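Endoglucanase A (Clostridium longisporum, PDB 6Q1I) hydrolyses internal beta-1,4-glucosidic linkages in cellulose, lichenan and cereal beta-glucans, work done by the glycoside hydrolase family 5 domain that this chain represents. Local coordinates at residues Val93-Val96 against Lys97-Val100; Arg162-Thr166 against Pro167-Thr171; Gly173-Glu176 against Ser177-Val180. All blocks are in the same frame, centred on the assembly; numbering follows the deposited sequence. Where two conformers were deposited one is given.

How the interactions relate
All three contacts are local, made within a few residues of continuous chain, and they show short-range pairing in three settings of a (beta/alpha)8 barrel: mid-helix, loop and helix N-terminus. Interaction 1 is an i to i+4 contact within helix 90-105, its centre about 32 Å from that of interaction 2, with no touch between them. Interactions 2 and 3 follow one another after strand 153-156, with centres about 11 Å apart, and pack together where Leu163 CD1 meets Ser177 OG at 3.4 Å. Interaction 2 lies beside the active site: the side chain of Arg162 is about 4 Å from that of Gln160, which occupies the probable proton-donor position, changed in this structure.

Interaction 1 of 3, residues Val93-Val96 against Lys97-Val100; sequences VKRV and KEVV
Arg95 lays its guanidinium against Val99, one turn further along helix 90-105, the helix of a beta-alpha-beta crossover between strands 71-74 and 109-113 of the (beta/alpha)8 barrel. The meeting is over a face: Val99 CG2 stands above the centre of the flat group, 3.7 Å from Arg95 CZ. Glu98 comes in obliquely, its CG 4.0 Å from Arg95 NH1. Its carboxylate does not close on the arginine, however, since Arg95 NH1 and Glu98 OE2 remain 5.7 Å apart, so any attraction between the charges is probably weak. A bend at chi2 (62°), following a first torsion that sets CG opposite the backbone N, turns the arginine along the helix instead of straight outward.

Elsewhere on the helix, Val96 and Val100 form a looser apolar pair, Val96 CG1 to Val100 CG2 at 4.3 Å.

The second shell explains the positions of the ends. Arg95 NE forms a salt bridge with Glu48 and Arg95 NH2 bonds to the carbonyl of Thr56, which together fix the rotation of the guanidinium on which Val99 rests. Val99 and Val100 both pack on Ile74 of strand 71-74, joining the helix to the barrel wall. Lys97 leads elsewhere: its NZ bonds to Ala145 O, and Lys97 makes a cation-pi contact with Phe146.

Beneath these side chains runs the regular i to i+4 ladder, from Lys97 N to Val93 O through to its last rung here, Val100 N to Val96 O, 2.9 Å long and nearly straight at 173°.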
ATOM      1  N   VAL A  93      18.606   5.208  -2.322  1.00  9.98           N
ATOM      2  CA  VAL A  93      18.330   3.932  -2.973  1.00  9.86           C
ATOM      3  C   VAL A  93      18.947   2.786  -2.180  1.00  8.90           C
ATOM      4  O   VAL A  93      18.326   1.734  -2.001  1.00 10.06           O
ATOM      5  CB  VAL A  93      18.824   3.957  -4.431  1.00 10.88           C
ATOM      6  CG1 VAL A  93      18.664   2.585  -5.081  1.00 12.41           C
ATOM      7  CG2 VAL A  93      18.078   5.013  -5.215  1.00 12.75           C
ATOM      8  N   LYS A  94      20.182   2.968  -1.704  1.00  9.85           N
ATOM      9  CA  LYS A  94      20.852   1.917  -0.942  1.00 10.97           C
ATOM     10  C   LYS A  94      20.090   1.568   0.337  1.00  9.86           C
ATOM     11  O   LYS A  94      20.008   0.392   0.718  1.00  9.83           O
ATOM     12  CB  LYS A  94      22.279   2.367  -0.620  1.00 13.11           C
ATOM     13  CG  LYS A  94      23.145   1.354   0.090  1.00 20.34           C
ATOM     14  CD  LYS A  94      24.589   1.848   0.214  1.00 24.30           C
ATOM     15  CE  LYS A  94      25.501   0.740   0.723  1.00 29.43           C
ATOM     16  NZ  LYS A  94      26.878   0.857   0.177  1.00 33.55           N
ATOM     17  N   ARG A  95      19.529   2.571   1.021  1.00  9.19           N
ATOM     18  CA  ARG A  95      18.788   2.291   2.251  1.00  8.82           C
ATOM     19  C   ARG A  95      17.469   1.584   1.954  1.00  8.31           C
ATOM     20  O   ARG A  95      17.108   0.621   2.641  1.00  9.07           O
ATOM     21  CB  ARG A  95      18.554   3.576   3.043  1.00  9.65           C
ATOM     22  CG  ARG A  95      17.734   3.367   4.316  1.00 10.05           C
ATOM     23  CD  ARG A  95      18.426   2.433   5.308  1.00  9.95           C
ATOM     24  NE  ARG A  95      17.560   2.165   6.447  1.00  9.85           N
ATOM     25  CZ  ARG A  95      17.657   1.113   7.248  1.00 11.02           C
ATOM     26  NH1 ARG A  95      18.625   0.217   7.086  1.00 12.15           N
ATOM     27  NH2 ARG A  95      16.765   0.966   8.218  1.00 11.36           N
ATOM     28  N   VAL A  96      16.735   2.039   0.937  1.00  8.62           N
ATOM     29  CA  VAL A  96      15.514   1.342   0.546  1.00  9.32           C
ATOM     30  C   VAL A  96      15.832  -0.113   0.218  1.00  8.67           C
ATOM     31  O   VAL A  96      15.136  -1.034   0.658  1.00  8.75           O
ATOM     32  CB  VAL A  96      14.821   2.054  -0.630  1.00  9.01           C
ATOM     33  CG1 VAL A  96      13.597   1.270  -1.071  1.00 10.20           C
ATOM     34  CG2 VAL A  96      14.418   3.501  -0.275  1.00  9.47           C
ATOM     35  N   LYS A  97      16.911  -0.335  -0.545  1.00  8.82           N
ATOM     36  CA  LYS A  97      17.298  -1.691  -0.917  1.00  9.56           C
ATOM     37  C   LYS A  97      17.613  -2.545   0.307  1.00  9.22           C
ATOM     38  O   LYS A  97      17.271  -3.731   0.342  1.00  9.90           O
ATOM     39  CB  LYS A  97      18.495  -1.648  -1.870  1.00 10.73           C
ATOM     40  CG  LYS A  97      18.985  -3.011  -2.290  1.00 12.86           C
ATOM     41  CD  LYS A  97      19.992  -2.945  -3.419  1.00 16.02           C
ATOM     42  CE  LYS A  97      19.295  -2.730  -4.756  1.00 18.17           C
ATOM     43  NZ  LYS A  97      20.236  -2.865  -5.907  1.00 20.78           N
ATOM     44  N   GLU A  98      18.289  -1.979   1.311  1.00  9.33           N
ATOM     45  CA  GLU A  98      18.598  -2.764   2.502  1.00  9.93           C
ATOM     46  C   GLU A  98      17.324  -3.211   3.219  1.00  8.58           C
ATOM     47  O   GLU A  98      17.231  -4.358   3.679  1.00  9.04           O
ATOM     48  CB  GLU A  98      19.527  -1.980   3.432  1.00 11.14           C
ATOM     49  CG  GLU A  98      19.973  -2.754   4.694  1.00 13.60           C
ATOM     50  CD  GLU A  98      21.093  -3.789   4.472  1.00 18.12           C
ATOM     51  OE1 GLU A  98      21.513  -4.024   3.327  1.00 22.23           O
ATOM     52  OE2 GLU A  98      21.560  -4.380   5.473  1.00 19.05           O
ATOM     53  N   VAL A  99      16.328  -2.326   3.320  1.00  8.39           N
ATOM     54  CA  VAL A  99      15.074  -2.699   3.974  1.00  8.14           C
ATOM     55  C   VAL A  99      14.316  -3.728   3.139  1.00  8.08           C
ATOM     56  O   VAL A  99      13.780  -4.706   3.673  1.00  8.52           O
ATOM     57  CB  VAL A  99      14.230  -1.444   4.268  1.00  8.80           C
ATOM     58  CG1 VAL A  99      12.867  -1.824   4.809  1.00 10.52           C
ATOM     59  CG2 VAL A  99      14.964  -0.538   5.251  1.00 10.08           C
ATOM     60  N   VAL A 100      14.288  -3.544   1.815  1.00  8.29           N
ATOM     61  CA  VAL A 100      13.728  -4.570   0.937  1.00  8.58           C
ATOM     62  C   VAL A 100      14.433  -5.905   1.166  1.00  8.81           C
ATOM     63  O   VAL A 100      13.788  -6.955   1.267  1.00  9.43           O
ATOM     64  CB  VAL A 100      13.817  -4.119  -0.533  1.00  9.72           C
ATOM     65  CG1 VAL A 100      13.542  -5.301  -1.491  1.00 11.07           C
ATOM     66  CG2 VAL A 100      12.862  -2.973  -0.809  1.00 10.00           C
TER

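Interaction 2 of 3, residues Arg162-Thr166 against Pro167-Thr171; sequences RLEGT and PYEWT
Glu169 reaches back to Arg162 and Gly165 across two successive beta turns, a type II turn from Leu163 to Thr166 and a type I turn from Thr166 to Glu169, in the active-site loop between strand 153-156 and helix 175-194 of the barrel.

Charged groups carry the contact. Arg162 NE gives its N-H to the anti lone pair of Glu169 OE2 at 2.9 Å, the carboxylate lying nearly coplanar with the guanidinium (25° between planes). A weak second bond runs from Arg162 NH2 to the same oxygen, and water 1 bridges the pair as well, donating to Glu169 OE2 over 2.6 Å. Glu164 OE2 lies over the guanidinium face opposite Trp170, a long salt bridge of charge alone at 3.6 Å from Arg162 NH2.

Pi contacts come from Trp170. Arg162 CD makes a CH-pi contact with its six-membered ring, 4.0 Å from the centroid, while Arg162 NE lies over the same face, with guanidinium and ring planes 23° apart. Trp170 also touches Gln160, whose carbonyl receives Arg162 NH1, so this pairing backs directly onto the probable proton-donor position, changed here.

Apolar contact is slight: Leu163 CD1 meets Tyr168 CB, the two side chains side by side and pointing the same way.

Hydrogen bonds shape the two turns. Thr166 OG1 donates to Leu163 O at 2.9 Å and accepts from Tyr168 N at 3.1 Å; its chi1 of 78° sets the hydroxyl between backbone N and carbonyl carbon, where it can serve both turns. Glu169 N to Thr166 O, 3.2 Å, closes the type I turn. Glu169 OE1 is gripped twice: Gly165 N meets it from above the carboxylate plane at 3.0 Å, and water 2 joins Glu169 OE1 to Thr166 O.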
ATOM      1  N   ARG A 162      -4.611  11.636  -6.368  1.00  7.27           N
ATOM      2  CA  ARG A 162      -5.883  12.340  -6.258  1.00  7.64           C
ATOM      3  C   ARG A 162      -5.645  13.841  -6.385  1.00  8.57           C
ATOM      4  O   ARG A 162      -4.503  14.308  -6.378  1.00  9.57           O
ATOM      5  CB  ARG A 162      -6.560  12.027  -4.919  1.00  8.36           C
ATOM      6  CG  ARG A 162      -5.778  12.553  -3.709  1.00  8.86           C
ATOM      7  CD  ARG A 162      -6.240  11.964  -2.387  1.00 10.04           C
ATOM      8  NE  ARG A 162      -5.541  12.560  -1.247  1.00 10.84           N
ATOM      9  CZ  ARG A 162      -4.375  12.135  -0.755  1.00 10.37           C
ATOM     10  NH1 ARG A 162      -3.739  11.104  -1.293  1.00 10.49           N
ATOM     11  NH2 ARG A 162      -3.846  12.737   0.299  1.00 12.25           N
ATOM     12  N   LEU A 163      -6.750  14.598  -6.468  1.00  9.06           N
ATOM     13  CA  LEU A 163      -6.698  16.063  -6.564  1.00  8.85           C
ATOM     14  C   LEU A 163      -6.597  16.658  -5.158  1.00  9.56           C
ATOM     15  O   LEU A 163      -7.555  17.203  -4.599  1.00  9.89           O
ATOM     16  CB  LEU A 163      -7.920  16.594  -7.306  1.00  9.74           C
ATOM     17  CG  LEU A 163      -8.035  16.253  -8.792  1.00 10.05           C
ATOM     18  CD1 LEU A 163      -9.420  16.637  -9.323  1.00 10.67           C
ATOM     19  CD2 LEU A 163      -6.953  16.950  -9.615  1.00 11.74           C
ATOM     20  N   GLU A 164      -5.399  16.551  -4.578  1.00  9.77           N
ATOM     21  CA  GLU A 164      -5.174  17.082  -3.239  1.00 10.99           C
ATOM     22  C   GLU A 164      -5.450  18.576  -3.201  1.00 10.40           C
ATOM     23  O   GLU A 164      -5.115  19.314  -4.131  1.00 13.01           O
ATOM     24  CB  GLU A 164      -3.736  16.798  -2.793  1.00 11.71           C
ATOM     25  CG  GLU A 164      -3.464  15.311  -2.634  1.00 11.58           C
ATOM     26  CD  GLU A 164      -2.101  15.001  -2.057  1.00 13.73           C
ATOM     27  OE1 GLU A 164      -1.530  15.853  -1.348  1.00 19.10           O
ATOM     28  OE2 GLU A 164      -1.604  13.893  -2.313  1.00 11.37           O
ATOM     29  N   GLY A 165      -6.081  19.019  -2.120  1.00 12.05           N
ATOM     30  CA  GLY A 165      -6.359  20.423  -1.926  1.00 14.29           C
ATOM     31  C   GLY A 165      -7.589  20.951  -2.635  1.00 15.64           C
ATOM     32  O   GLY A 165      -7.857  22.156  -2.543  1.00 19.90           O
ATOM     33  N   THR A 166      -8.344  20.109  -3.330  1.00 12.55           N
ATOM     34  CA  THR A 166      -9.566  20.504  -4.014  1.00 11.08           C
ATOM     35  C   THR A 166     -10.770  19.842  -3.367  1.00 10.68           C
ATOM     36  O   THR A 166     -10.633  18.879  -2.605  1.00 11.06           O
ATOM     37  CB  THR A 166      -9.539  20.084  -5.491  1.00 11.27           C
ATOM     38  OG1 THR A 166      -9.839  18.680  -5.602  1.00 11.05           O
ATOM     39  CG2 THR A 166      -8.204  20.421  -6.161  1.00 12.89           C
ATOM     40  N   PRO A 167     -11.982  20.292  -3.702  1.00 10.83           N
ATOM     41  CA  PRO A 167     -13.177  19.628  -3.163  1.00 11.36           C
ATOM     42  C   PRO A 167     -13.300  18.174  -3.573  1.00 10.99           C
ATOM     43  O   PRO A 167     -13.998  17.411  -2.892  1.00 10.54           O
ATOM     44  CB  PRO A 167     -14.330  20.479  -3.713  1.00 12.16           C
ATOM     45  CG  PRO A 167     -13.722  21.834  -3.932  1.00 12.01           C
ATOM     46  CD  PRO A 167     -12.329  21.535  -4.426  1.00 11.78           C
ATOM     47  N   TYR A 168     -12.641  17.770  -4.659  1.00  9.40           N
ATOM     48  CA  TYR A 168     -12.741  16.430  -5.210  1.00  9.36           C
ATOM     49  C   TYR A 168     -11.728  15.452  -4.625  1.00  9.24           C
ATOM     50  O   TYR A 168     -11.678  14.294  -5.060  1.00  9.23           O
ATOM     51  CB  TYR A 168     -12.519  16.505  -6.716  1.00 10.16           C
ATOM     52  CG  TYR A 168     -13.522  17.358  -7.461  1.00  9.59           C
ATOM     53  CD1 TYR A 168     -14.819  16.901  -7.674  1.00 10.13           C
ATOM     54  CD2 TYR A 168     -13.174  18.615  -7.965  1.00  9.37           C
ATOM     55  CE1 TYR A 168     -15.737  17.652  -8.374  1.00 10.10           C
ATOM     56  CE2 TYR A 168     -14.094  19.383  -8.677  1.00 10.27           C
ATOM     57  CZ  TYR A 168     -15.381  18.891  -8.864  1.00  9.44           C
ATOM     58  OH  TYR A 168     -16.334  19.601  -9.562  1.00 10.42           O
ATOM     59  N   GLU A 169     -10.924  15.890  -3.656  1.00  9.30           N
ATOM     60  CA  GLU A 169      -9.845  15.055  -3.135  1.00  9.32           C
ATOM     61  C   GLU A 169     -10.362  13.710  -2.644  1.00 10.24           C
ATOM     62  O   GLU A 169      -9.812  12.659  -2.996  1.00  9.65           O
ATOM     63  CB  GLU A 169      -9.113  15.789  -2.011  1.00 10.20           C
ATOM     64  CG  GLU A 169      -8.009  14.959  -1.378  1.00  9.78           C
ATOM     65  CD  GLU A 169      -7.066  15.729  -0.482  1.00 11.72           C
ATOM     66  OE1 GLU A 169      -7.271  16.947  -0.251  1.00 12.71           O
ATOM     67  OE2 GLU A 169      -6.097  15.082  -0.022  1.00 11.77           O
ATOM     68  N   TRP A 170     -11.415  13.725  -1.820  1.00  9.57           N
ATOM     69  CA  TRP A 170     -11.899  12.541  -1.118  1.00 10.01           C
ATOM     70  C   TRP A 170     -13.287  12.107  -1.577  1.00 10.06           C
ATOM     71  O   TRP A 170     -13.922  11.281  -0.911  1.00 12.98           O
ATOM     72  CB  TRP A 170     -11.873  12.765   0.393  1.00 12.03           C
ATOM     73  CG  TRP A 170     -10.493  12.944   0.940  1.00 12.50           C
ATOM     74  CD1 TRP A 170     -10.007  14.037   1.597  1.00 14.60           C
ATOM     75  CD2 TRP A 170      -9.412  12.002   0.867  1.00 12.60           C
ATOM     76  NE1 TRP A 170      -8.694  13.826   1.956  1.00 15.00           N
ATOM     77  CE2 TRP A 170      -8.306  12.584   1.522  1.00 14.29           C
ATOM     78  CE3 TRP A 170      -9.278  10.717   0.322  1.00 13.01           C
ATOM     79  CZ2 TRP A 170      -7.081  11.925   1.651  1.00 14.91           C
ATOM     80  CZ3 TRP A 170      -8.057  10.065   0.448  1.00 13.50           C
ATOM     81  CH2 TRP A 170      -6.978  10.670   1.109  1.00 14.62           C
ATOM     82  N   THR A 171     -13.757  12.614  -2.716  1.00  9.50           N
ATOM     83  CA  THR A 171     -15.076  12.289  -3.234  1.00  9.14           C
ATOM     84  C   THR A 171     -15.024  11.453  -4.505  1.00  9.12           C
ATOM     85  O   THR A 171     -16.057  11.275  -5.149  1.00 11.38           O
ATOM     86  CB  THR A 171     -15.860  13.576  -3.511  1.00  9.30           C
ATOM     87  OG1 THR A 171     -15.178  14.313  -4.537  1.00  9.87           O
ATOM     88  CG2 THR A 171     -15.962  14.425  -2.257  1.00 11.58           C
TER
HETATM   89  O   HOH W   1      -4.404  15.084   1.978  1.00 29.05           O
HETATM   90  O   HOH W   2      -9.191  18.812  -0.207  1.00 15.15           O

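Interaction 3 of 3, residues Gly173-Glu176 against Ser177-Val180; sequences GTSE and SRDV
Thr174 OG1 and Ser177 OG share a hydrogen bond of 2.9 Å at the N-terminal end of helix 175-194, where Thr174 holds the N-cap position. Which hydroxyl donates is open. Both side chains tuck the oxygen in over their own backbone, flanked by N and carbonyl carbon (chi1 64° for Thr174, 57° for Ser177), a placement that turns the threonine hydroxyl toward the first helical turn and the serine hydroxyl back to meet it. Gly173, with its positive phi, brings the chain into the cap, and its CA lies 3.7 Å from Ser177 OG.

Thr174 also presents its carbonyl to the helix. Arg178 N bonds to Thr174 O at 2.9 Å, almost straight at 170°, the first of three successive i to i+4 bonds continued by Asp179 N to Ser175 O and Val180 N to Glu176 O. The side chain of Arg178 folds back over the same peptide: its chain bends at chi3, and Thr174 O lies 3.5 Å above the centre of the guanidinium plane. Water 3 sits at the edge of that plane, accepting from Arg178 NH2 at 3.0 Å and linking it to Ser175 OG.

The flat group is held from outside as well, NE in a salt bridge with Asp220 and NH1 bonded to Gly172 O. This carboxylate and the nearby carbonyl oxygens probably stabilise its charge.

The acidic side chains meet the loop after strand 109-113: Glu176 OE2 accepts from Tyr125 N and Asp179 OD2 from the Tyr125 hydroxyl, Asp179 also pairing with Lys183 of its own helix. Ser177 packs on Leu163 and Tyr209, so the helix start lies among the loops that follow strands 109-113, 153-156 and 204-208.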
ATOM      1  N   GLY A 173     -12.944  12.130  -7.244  1.00  8.66           N
ATOM      2  CA  GLY A 173     -12.336  12.817  -8.356  1.00  8.37           C
ATOM      3  C   GLY A 173     -13.330  13.272  -9.408  1.00  9.42           C
ATOM      4  O   GLY A 173     -14.525  13.465  -9.170  1.00  9.79           O
ATOM      5  N   THR A 174     -12.794  13.430 -10.615  1.00  9.51           N
ATOM      6  CA  THR A 174     -13.519  13.901 -11.783  1.00  9.83           C
ATOM      7  C   THR A 174     -13.164  12.995 -12.960  1.00 10.78           C
ATOM      8  O   THR A 174     -12.211  12.216 -12.908  1.00 10.36           O
ATOM      9  CB  THR A 174     -13.111  15.342 -12.119  1.00 10.18           C
ATOM     10  OG1 THR A 174     -11.721  15.377 -12.479  1.00 11.03           O
ATOM     11  CG2 THR A 174     -13.360  16.266 -10.943  1.00 11.08           C
ATOM     12  N   SER A 175     -13.925  13.089 -14.047  1.00 11.02           N
ATOM     13  CA  SER A 175     -13.585  12.296 -15.224  0.67 11.35           C
ATOM     14  C   SER A 175     -12.161  12.587 -15.677  1.00 10.25           C
ATOM     15  O   SER A 175     -11.400  11.664 -15.980  1.00 11.48           O
ATOM     16  CB  SER A 175     -14.583  12.558 -16.349  0.67 14.83           C
ATOM     17  OG  SER A 175     -15.848  12.025 -16.025  0.67 18.08           O
ATOM     18  N   GLU A 176     -11.781  13.869 -15.701  1.00 10.79           N
ATOM     19  CA  GLU A 176     -10.434  14.271 -16.090  1.00 10.72           C
ATOM     20  C   GLU A 176      -9.387  13.629 -15.192  1.00 10.23           C
ATOM     21  O   GLU A 176      -8.414  13.037 -15.677  1.00 10.06           O
ATOM     22  CB  GLU A 176     -10.310  15.795 -16.023  1.00 12.21           C
ATOM     23  CG  GLU A 176      -8.866  16.303 -15.994  1.00 13.45           C
ATOM     24  CD  GLU A 176      -8.763  17.811 -15.922  1.00 17.00           C
ATOM     25  OE1 GLU A 176      -9.798  18.484 -15.717  1.00 23.06           O
ATOM     26  OE2 GLU A 176      -7.638  18.326 -16.064  1.00 15.44           O
ATOM     27  N   SER A 177      -9.556  13.749 -13.874  1.00  9.50           N
ATOM     28  CA  SER A 177      -8.496  13.297 -12.980  1.00  8.56           C
ATOM     29  C   SER A 177      -8.428  11.771 -12.906  1.00  8.41           C
ATOM     30  O   SER A 177      -7.334  11.216 -12.756  1.00  9.37           O
ATOM     31  CB  SER A 177      -8.630  13.947 -11.601  1.00  9.32           C
ATOM     32  OG  SER A 177      -9.883  13.705 -10.996  1.00 10.21           O
ATOM     33  N   ARG A 178      -9.566  11.076 -13.029  1.00  8.86           N
ATOM     34  CA  ARG A 178      -9.518   9.616 -13.113  1.00  8.46           C
ATOM     35  C   ARG A 178      -8.829   9.161 -14.399  1.00  8.28           C
ATOM     36  O   ARG A 178      -8.056   8.195 -14.388  1.00  9.20           O
ATOM     37  CB  ARG A 178     -10.912   9.006 -12.946  1.00  8.82           C
ATOM     38  CG  ARG A 178     -11.522   9.257 -11.568  1.00  8.83           C
ATOM     39  CD  ARG A 178     -12.845   8.512 -11.332  1.00  8.75           C
ATOM     40  NE  ARG A 178     -13.907   8.907 -12.253  1.00 10.39           N
ATOM     41  CZ  ARG A 178     -14.770   9.901 -12.051  1.00 11.26           C
ATOM     42  NH1 ARG A 178     -14.752  10.624 -10.941  1.00 11.27           N
ATOM     43  NH2 ARG A 178     -15.689  10.170 -12.972  1.00 12.72           N
ATOM     44  N   ASP A 179      -9.068   9.865 -15.504  1.00  9.16           N
ATOM     45  CA  ASP A 179      -8.347   9.596 -16.747  1.00  9.37           C
ATOM     46  C   ASP A 179      -6.845   9.797 -16.557  1.00  9.60           C
ATOM     47  O   ASP A 179      -6.041   8.934 -16.927  1.00 10.12           O
ATOM     48  CB  ASP A 179      -8.902  10.520 -17.835  1.00 10.65           C
ATOM     49  CG  ASP A 179      -8.291  10.279 -19.201  1.00 12.91           C
ATOM     50  OD1 ASP A 179      -7.954   9.127 -19.531  1.00 14.84           O
ATOM     51  OD2 ASP A 179      -8.173  11.268 -19.959  1.00 14.83           O
ATOM     52  N   VAL A 180      -6.445  10.917 -15.946  1.00  9.48           N
ATOM     53  CA  VAL A 180      -5.016  11.190 -15.800  1.00  9.53           C
ATOM     54  C   VAL A 180      -4.348  10.182 -14.864  1.00  8.93           C
ATOM     55  O   VAL A 180      -3.210   9.771 -15.107  1.00  9.40           O
ATOM     56  CB  VAL A 180      -4.753  12.650 -15.401  1.00 10.07           C
ATOM     57  CG1 VAL A 180      -3.266  12.886 -15.138  1.00 10.77           C
ATOM     58  CG2 VAL A 180      -5.250  13.598 -16.501  1.00 11.30           C
TER
HETATM   59  O   HOH W   3     -15.657   9.242 -15.873  1.00 25.46           O